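Local coordinates for dehalogenase (Rhodospirillaceae, PDB 6A41), which probably removes halide from halohydrins without a redox cofactor, on the Rossmann-type fold shared with short-chain dehydrogenases, at residues A[12-17]-A[37-42]. Sequence-based numbering, arbitrary orientation.
Sequences NVEKFA and PSFDTP
In this Rossmann-type fold, V13 and F39 join the loop after the first strand to the loop after the second. In NAD(P)-dependent short-chain dehydrogenases the first loop carries the glycine-rich dinucleotide motif, absent here, consistent with a cofactor-free halohydrin dehalogenase. CG1 of V13 meets the outer end of the F39 ring, 3.6 Å from CZ and 3.7 Å from CE2, and the two side chains cross at about a right angle. A chi1 of 81° sets this methyl between the backbone N and the carbonyl carbon of V13. CB of F39 points toward the 12-17 loop, and with CG anti to its own carbonyl carbon (chi1 -68°) the far end of the ring meets V13. Beside this apolar pair, E14 passes S38 loosely, CG to OG 4.2 Å. Its carboxylate oxygen OE2 lies 4.3 Å from CZ of F39 but is hydrogen-bonded to H19, and the S38 hydroxyl is hydrogen-bonded to OD2 of D36. At the other end, OD1 of N12 approaches CD of P37 at 3.7 Å, whereas ND2 donates a hydrogen bond to the carbonyl oxygen of N83. A type I turn from N12 to K15 carries the three contacting side chains. Just before P37, OD1 of D36 accepts the backbone N-H of E14, and H35 pairs with the backbone of V13. Y48 of helix 42-51 packs against V13 and E14, A44 against S38 and F39; the contact bridges the C-terminal ends of parallel strands 7-10 and 31-34, ahead of helices 18-27 and 42-51.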
# COMPACT_ATOMS: atom_id res chain seq x y z
N ASN A 12 -28.85 2.88 -4.14
CA ASN A 12 -29.23 2.45 -2.79
C ASN A 12 -29.24 3.60 -1.82
O ASN A 12 -28.67 3.53 -0.69
CB ASN A 12 -28.32 1.31 -2.40
CG ASN A 12 -28.30 0.16 -3.39
OD1 ASN A 12 -29.33 -0.49 -3.63
ND2 ASN A 12 -27.19 -0.05 -4.02
N VAL A 13 -29.92 4.68 -2.20
CA VAL A 13 -29.74 5.94 -1.50
C VAL A 13 -30.19 5.96 -0.05
O VAL A 13 -29.74 6.84 0.75
CB VAL A 13 -30.41 7.10 -2.26
CG1 VAL A 13 -31.90 7.19 -2.01
CG2 VAL A 13 -29.75 8.42 -1.99
N GLU A 14 -31.05 5.03 0.32
CA GLU A 14 -31.44 4.87 1.68
C GLU A 14 -30.43 4.19 2.52
O GLU A 14 -30.61 4.20 3.71
CB GLU A 14 -32.85 4.17 1.84
CG GLU A 14 -33.97 4.98 1.26
CD GLU A 14 -34.09 6.32 1.95
OE1 GLU A 14 -34.25 6.37 3.20
OE2 GLU A 14 -34.04 7.36 1.27
N LYS A 15 -29.35 3.66 1.98
CA LYS A 15 -28.30 3.03 2.78
C LYS A 15 -27.07 3.89 2.81
O LYS A 15 -26.88 4.76 1.95
CB LYS A 15 -27.87 1.73 2.11
CG LYS A 15 -28.94 0.66 2.26
CD LYS A 15 -28.59 -0.53 1.41
CE LYS A 15 -27.96 -1.65 2.16
NZ LYS A 15 -28.74 -2.22 3.28
N PHE A 16 -26.23 3.57 3.75
CA PHE A 16 -24.79 3.94 3.79
C PHE A 16 -24.58 5.44 3.47
O PHE A 16 -25.04 6.27 4.26
CB PHE A 16 -24.05 3.01 2.76
CG PHE A 16 -22.53 2.89 2.93
CD1 PHE A 16 -21.86 3.33 4.11
CD2 PHE A 16 -21.81 2.28 1.96
CE1 PHE A 16 -20.50 3.21 4.23
CE2 PHE A 16 -20.46 2.08 2.11
CZ PHE A 16 -19.81 2.52 3.22
N ALA A 17 -23.95 5.82 2.36
CA ALA A 17 -23.58 7.20 2.15
C ALA A 17 -24.62 7.99 1.34
O ALA A 17 -24.40 9.15 0.94
CB ALA A 17 -22.28 7.27 1.40
N PRO A 37 -34.14 0.32 -3.73
CA PRO A 37 -35.16 -0.72 -3.83
C PRO A 37 -36.50 -0.34 -3.32
O PRO A 37 -37.47 -0.94 -3.70
CB PRO A 37 -34.65 -1.84 -2.91
CG PRO A 37 -33.23 -1.61 -2.91
CD PRO A 37 -32.98 -0.15 -2.97
N SER A 38 -36.61 0.63 -2.45
CA SER A 38 -37.91 1.07 -1.96
C SER A 38 -38.66 1.99 -2.88
O SER A 38 -39.82 2.16 -2.72
CB SER A 38 -37.79 1.73 -0.62
OG SER A 38 -37.21 3.00 -0.64
N PHE A 39 -37.98 2.57 -3.87
CA PHE A 39 -38.54 3.54 -4.75
C PHE A 39 -39.56 3.01 -5.82
O PHE A 39 -40.07 3.82 -6.60
CB PHE A 39 -37.45 4.40 -5.42
CG PHE A 39 -36.71 5.31 -4.49
CD1 PHE A 39 -37.06 5.47 -3.15
CD2 PHE A 39 -35.64 6.02 -4.93
CE1 PHE A 39 -36.41 6.33 -2.33
CE2 PHE A 39 -34.95 6.84 -4.06
CZ PHE A 39 -35.36 7.04 -2.80
N ASP A 40 -39.87 1.72 -5.87
CA ASP A 40 -41.12 1.30 -6.55
C ASP A 40 -42.36 1.79 -5.82
O ASP A 40 -43.44 1.78 -6.39
CB ASP A 40 -41.17 -0.22 -6.86
CG ASP A 40 -40.98 -1.09 -5.66
OD1 ASP A 40 -40.76 -0.59 -4.50
OD2 ASP A 40 -41.00 -2.33 -5.93
N THR A 41 -42.19 2.24 -4.58
CA THR A 41 -43.29 2.75 -3.81
C THR A 41 -43.37 4.30 -3.81
O THR A 41 -42.46 4.94 -3.36
CB THR A 41 -43.19 2.24 -2.43
OG1 THR A 41 -43.09 0.82 -2.50
CG2 THR A 41 -44.30 2.66 -1.58
N PRO A 42 -44.52 4.87 -4.26
CA PRO A 42 -44.69 6.31 -4.29
C PRO A 42 -44.39 6.97 -2.96
O PRO A 42 -43.70 7.98 -2.96
CB PRO A 42 -46.15 6.54 -4.75
CG PRO A 42 -46.41 5.31 -5.53
CD PRO A 42 -45.72 4.19 -4.80